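Local coordinates for lysosome-associated membrane glycoprotein 1 (Mus musculus, PDB 5GV0) that is a heavily glycosylated lysosomal membrane protein, here represented by its membrane-proximal luminal domain, and probably assembles with itself through its luminal domains, at residues A[26-31]-A[36-41]; A[56-61]-A[143-148]. All coordinates share one frame; numbering follows the deposited sequence.

Interaction 1 (A[26-31]-A[36-41])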
# COMPACT_ATOMS: atom_id res chain seq x y z
N ASN A 26 -7.81 8.25 1.25
CA ASN A 26 -8.44 9.54 1.48
C ASN A 26 -8.54 10.24 0.14
O ASN A 26 -7.53 10.62 -0.45
CB ASN A 26 -7.62 10.36 2.49
CG ASN A 26 -8.25 11.71 2.83
OD1 ASN A 26 -8.76 12.41 1.95
ND2 ASN A 26 -8.19 12.08 4.10
N ILE A 27 -9.77 10.38 -0.37
CA ILE A 27 -9.95 10.90 -1.71
C ILE A 27 -10.86 12.13 -1.74
O ILE A 27 -11.95 12.14 -1.14
CB ILE A 27 -10.51 9.81 -2.67
CG1 ILE A 27 -10.61 10.37 -4.09
CG2 ILE A 27 -11.84 9.25 -2.18
CD1 ILE A 27 -10.59 9.31 -5.15
N THR A 28 -10.38 13.17 -2.40
CA THR A 28 -11.15 14.38 -2.62
C THR A 28 -11.60 14.40 -4.07
O THR A 28 -10.78 14.21 -4.97
CB THR A 28 -10.32 15.62 -2.30
OG1 THR A 28 -9.91 15.58 -0.92
CG2 THR A 28 -11.12 16.89 -2.54
N TYR A 29 -12.89 14.59 -4.31
CA TYR A 29 -13.40 14.57 -5.67
C TYR A 29 -14.64 15.43 -5.87
O TYR A 29 -15.28 15.86 -4.92
CB TYR A 29 -13.70 13.12 -6.10
CG TYR A 29 -14.85 12.45 -5.38
CD1 TYR A 29 -14.67 11.85 -4.13
CD2 TYR A 29 -16.11 12.37 -5.96
CE1 TYR A 29 -15.71 11.21 -3.49
CE2 TYR A 29 -17.16 11.74 -5.32
CZ TYR A 29 -16.95 11.16 -4.08
OH TYR A 29 -17.98 10.52 -3.44
N LEU A 30 -14.95 15.69 -7.14
CA LEU A 30 -16.12 16.46 -7.53
C LEU A 30 -17.33 15.57 -7.70
O LEU A 30 -17.30 14.61 -8.47
CB LEU A 30 -15.84 17.21 -8.84
CG LEU A 30 -14.95 18.44 -8.77
CD1 LEU A 30 -14.63 18.95 -10.17
CD2 LEU A 30 -15.62 19.53 -7.95
N LYS A 31 -18.41 15.89 -6.99
CA LYS A 31 -19.66 15.15 -7.12
C LYS A 31 -20.44 15.62 -8.35
O LYS A 31 -20.06 16.60 -8.99
CB LYS A 31 -20.51 15.32 -5.86
CG LYS A 31 -19.83 14.86 -4.58
CD LYS A 31 -20.81 14.74 -3.43
CE LYS A 31 -21.46 16.08 -3.11
NZ LYS A 31 -22.54 15.92 -2.09
N THR A 36 -17.40 19.73 -4.20
CA THR A 36 -16.23 18.94 -3.81
C THR A 36 -16.50 18.23 -2.49
O THR A 36 -17.09 18.81 -1.58
CB THR A 36 -14.99 19.84 -3.67
OG1 THR A 36 -14.70 20.46 -4.93
CG2 THR A 36 -13.79 19.03 -3.24
N VAL A 37 -16.10 16.96 -2.40
CA VAL A 37 -16.24 16.21 -1.15
C VAL A 37 -14.96 15.40 -0.88
O VAL A 37 -14.25 15.02 -1.81
CB VAL A 37 -17.47 15.27 -1.20
CG1 VAL A 37 -17.23 14.09 -2.13
CG2 VAL A 37 -17.83 14.79 0.20
N THR A 38 -14.67 15.17 0.39
CA THR A 38 -13.55 14.33 0.79
C THR A 38 -14.07 13.15 1.60
O THR A 38 -14.80 13.34 2.56
CB THR A 38 -12.52 15.12 1.61
OG1 THR A 38 -12.01 16.20 0.81
CG2 THR A 38 -11.37 14.24 2.05
N ARG A 39 -13.72 11.94 1.17
CA ARG A 39 -14.17 10.72 1.84
C ARG A 39 -13.02 9.77 2.12
O ARG A 39 -12.02 9.75 1.40
CB ARG A 39 -15.23 9.98 1.01
CG ARG A 39 -16.45 10.81 0.63
CD ARG A 39 -17.55 9.89 0.07
NE ARG A 39 -18.56 10.63 -0.69
CZ ARG A 39 -19.59 11.26 -0.14
NH1 ARG A 39 -20.46 11.90 -0.91
NH2 ARG A 39 -19.74 11.27 1.18
N ALA A 40 -13.18 8.97 3.16
CA ALA A 40 -12.23 7.91 3.47
C ALA A 40 -12.83 6.56 3.12
O ALA A 40 -13.98 6.27 3.44
CB ALA A 40 -11.83 7.94 4.93
N PHE A 41 -12.02 5.73 2.47
CA PHE A 41 -12.39 4.36 2.16
C PHE A 41 -11.36 3.43 2.77
O PHE A 41 -10.21 3.38 2.31
CB PHE A 41 -12.48 4.15 0.65
CG PHE A 41 -13.56 4.96 -0.00
CD1 PHE A 41 -14.86 4.48 -0.06
CD2 PHE A 41 -13.28 6.20 -0.55
CE1 PHE A 41 -15.86 5.23 -0.65
CE2 PHE A 41 -14.28 6.95 -1.14
CZ PHE A 41 -15.57 6.46 -1.19
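Tyr29 and Val37 face each other as a hydrogen-bonded pair in an antiparallel beta hairpin, strands 14-30 and 36-42, at one end of the LAMP beta-prism domain. The Tyr29 N to Val37 O and Val37 N to Tyr29 O bonds are both 2.9 Å long, and Ile27 and Arg39 form the same reciprocal backbone pair. The Tyr29 side chain leaves CB with CG wedged between the backbone N and carbonyl carbon (chi1 68°), which lays the ring alongside Val37. One ring face then takes Val37 CG1 in a CH-pi contact, the methyl 3.7 Å from the ring centroid and 21° off the ring normal; CE1 and CZ are the nearest ring atoms. At the tip, Tyr29 OH accepts the N-H of Arg39 NE at 2.8 Å, lying in the guanidinium plane. The same hydroxyl also hydrogen-bonds to Asp95, whose carboxylate forms a salt bridge with Arg39 NH1, closing a Tyr-Arg-Asp cluster that fixes both side-chain ends. Val37 CG2 sits over the guanidinium face, while Lys31 CG rests against Val37 CG1 at 3.7 Å. Further along this face, Ile27 CG2 meets the edge of the Phe41 ring at CE2, 3.5 Å away, and Ile27 packs on Phe101 and Ile103 of strand 100-105. The other face carries threonines: Thr28 and Thr38 form a non-hydrogen-bonded backbone pair, yet their OG1 atoms hydrogen-bond to each other at 2.8 Å. Beside them, the CG2 methyls of Thr28 and Thr36 are pressed to 3.5 Å, tighter than usual carbon contact.

Interaction 2 (A[56-61]-A[143-148]). With NAG (2-acetamido-2-deoxy-beta-D-glucopyranose), chain E; SO4 (sulfate ion), chain C.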
# COMPACT_ATOMS: atom_id res chain seq x y z
N ASN A 56 12.96 -7.00 -9.07
CA ASN A 56 12.91 -5.53 -9.16
C ASN A 56 11.57 -4.97 -8.71
O ASN A 56 11.50 -3.82 -8.24
CB ASN A 56 13.19 -5.06 -10.59
CG ASN A 56 14.57 -5.45 -11.07
OD1 ASN A 56 15.58 -5.03 -10.52
ND2 ASN A 56 14.62 -6.27 -12.12
N LEU A 57 10.52 -5.77 -8.85
CA LEU A 57 9.17 -5.32 -8.58
C LEU A 57 8.36 -6.37 -7.85
O LEU A 57 8.26 -7.51 -8.29
CB LEU A 57 8.46 -4.96 -9.88
CG LEU A 57 6.96 -4.65 -9.79
CD1 LEU A 57 6.73 -3.33 -9.07
CD2 LEU A 57 6.32 -4.63 -11.17
N VAL A 58 7.77 -5.97 -6.73
CA VAL A 58 6.85 -6.82 -5.97
C VAL A 58 5.53 -6.08 -5.85
O VAL A 58 5.52 -4.89 -5.54
CB VAL A 58 7.42 -7.14 -4.57
CG1 VAL A 58 6.34 -7.69 -3.65
CG2 VAL A 58 8.57 -8.12 -4.68
N THR A 59 4.41 -6.76 -6.11
CA THR A 59 3.12 -6.07 -6.04
C THR A 59 2.15 -6.74 -5.10
O THR A 59 2.22 -7.95 -4.85
CB THR A 59 2.44 -5.98 -7.42
OG1 THR A 59 2.02 -7.29 -7.84
CG2 THR A 59 3.37 -5.37 -8.46
N LEU A 60 1.24 -5.93 -4.58
CA LEU A 60 0.11 -6.39 -3.79
C LEU A 60 -1.14 -5.66 -4.27
O LEU A 60 -1.15 -4.43 -4.29
CB LEU A 60 0.34 -6.13 -2.30
CG LEU A 60 -0.82 -6.52 -1.38
CD1 LEU A 60 -0.98 -8.03 -1.30
CD2 LEU A 60 -0.63 -5.92 -0.00
N LYS A 61 -2.16 -6.41 -4.66
CA LYS A 61 -3.41 -5.82 -5.11
C LYS A 61 -4.55 -6.21 -4.18
O LYS A 61 -4.76 -7.38 -3.90
CB LYS A 61 -3.74 -6.23 -6.54
CG LYS A 61 -4.97 -5.53 -7.11
CD LYS A 61 -5.30 -6.02 -8.50
CE LYS A 61 -4.25 -5.62 -9.52
NZ LYS A 61 -4.72 -5.93 -10.90
N GLN A 143 7.44 -6.26 4.70
CA GLN A 143 8.74 -6.71 4.21
C GLN A 143 8.61 -7.22 2.78
O GLN A 143 7.75 -8.07 2.50
CB GLN A 143 9.30 -7.79 5.13
CG GLN A 143 10.70 -8.26 4.76
CD GLN A 143 11.28 -9.15 5.84
OE1 GLN A 143 10.91 -9.03 7.01
NE2 GLN A 143 12.18 -10.05 5.46
N ALA A 144 9.45 -6.71 1.88
CA ALA A 144 9.40 -7.07 0.48
C ALA A 144 10.74 -7.64 -0.00
O ALA A 144 11.80 -7.27 0.52
CB ALA A 144 9.01 -5.85 -0.37
N PHE A 145 10.63 -8.54 -0.98
CA PHE A 145 11.72 -9.18 -1.71
C PHE A 145 12.30 -10.33 -0.88
O PHE A 145 11.79 -11.44 -0.95
CB PHE A 145 12.78 -8.15 -2.15
CG PHE A 145 12.25 -7.17 -3.17
CD1 PHE A 145 12.24 -7.51 -4.52
CD2 PHE A 145 11.70 -5.96 -2.78
CE1 PHE A 145 11.72 -6.64 -5.46
CE2 PHE A 145 11.17 -5.09 -3.72
CZ PHE A 145 11.18 -5.43 -5.07
N LYS A 146 13.34 -10.07 -0.09
CA LYS A 146 13.94 -11.14 0.70
C LYS A 146 13.12 -11.45 1.95
O LYS A 146 12.90 -10.57 2.79
CB LYS A 146 15.37 -10.77 1.08
CG LYS A 146 16.14 -11.86 1.79
CD LYS A 146 17.62 -11.51 1.83
CE LYS A 146 18.43 -12.56 2.56
NZ LYS A 146 18.01 -12.69 3.99
N VAL A 147 12.65 -12.69 2.05
CA VAL A 147 11.99 -13.18 3.26
C VAL A 147 12.61 -14.52 3.67
O VAL A 147 12.70 -15.44 2.86
CB VAL A 147 10.47 -13.34 3.06
CG1 VAL A 147 9.84 -13.95 4.31
CG2 VAL A 147 9.83 -12.00 2.73
N ASP A 148 13.05 -14.60 4.92
CA ASP A 148 13.72 -15.79 5.43
C ASP A 148 12.80 -16.56 6.36
O ASP A 148 12.17 -15.97 7.24
CB ASP A 148 15.01 -15.41 6.15
CG ASP A 148 15.98 -14.69 5.26
OD1 ASP A 148 16.25 -15.18 4.14
OD2 ASP A 148 16.47 -13.61 5.66
C1 NAG E . -7.12 -0.63 -13.70
C2 NAG E . -6.18 -1.77 -13.31
C3 NAG E . -5.25 -2.10 -14.48
C4 NAG E . -6.05 -2.36 -15.74
C5 NAG E . -6.99 -1.19 -16.02
C6 NAG E . -7.89 -1.42 -17.20
C7 NAG E . -5.49 -2.08 -10.97
C8 NAG E . -4.63 -1.55 -9.86
N2 NAG E . -5.41 -1.41 -12.13
O3 NAG E . -4.49 -3.26 -14.15
O4 NAG E . -5.17 -2.52 -16.85
O5 NAG E . -7.84 -0.98 -14.88
O6 NAG E . -8.87 -2.41 -16.92
O7 NAG E . -6.20 -3.06 -10.84
S SO4 C . 11.33 -8.36 -12.12
O1 SO4 C . 12.21 -9.48 -11.84
O2 SO4 C . 12.05 -7.38 -12.93
O3 SO4 C . 10.16 -8.81 -12.86
O4 SO4 C . 10.93 -7.74 -10.86
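Phe145 meets Val58 where the two sheets of the beta-prism fold face one another, strand 57-64 from one and the end of strand 140-144 from the other. Along the second segment, Gln143 comes first: its NE2 donates to Lys146 O at 2.8 Å and its OE1 accepts from Gly153 N, so both ends of the amide are engaged and the turn after the strand is tied back. Ala144 points its methyl toward the 56-61 segment; it packs on Leu17 of its own sheet and on Phe82 of the opposing one. Phe145 follows with a positive phi of 80°, where the chain leaves the strand. Its CG stands anti to the carbonyl carbon (chi1 -66°), and the ring reaches across so that Val58 CG2 sits over one face, 3.7 Å from the centroid and 15° off the normal. Asn56 O approaches the ring edge at Phe145 CZ, 3.6 Å away, with Leu57 N near CE1 in the ring plane. Met75 and Phe82 also touch this ring, and Val147 packs farther along on Leu18. The Leu57 N-H is directed to a sulfate ion, probably from the crystallisation liquor, whose O4 also accepts from Asn56 N, while Asn56 ND2 binds sulfate O2 at 2.9 Å.

In the fold
Interactions 1 and 2 lie on opposite sides of the domain's centre, with their own centres 30 Å apart and their nearest atoms about 13 Å apart. They do not touch, but strands 14-30 and 140-144 are neighbours in one mixed sheet, so both contacts reach it. Interaction 1 is a local hairpin within that sheet; interaction 2 links it to the six-stranded antiparallel sheet across 81 intervening residues. Glycans attached to the protein lie nearby: the side chain of Ile27 is about 13 Å from one N-acetylglucosamine, the Phe145 side chain is about 7 Å from another, and Lys61 NZ weakly hydrogen-bonds to O7 of the sugar of chain E.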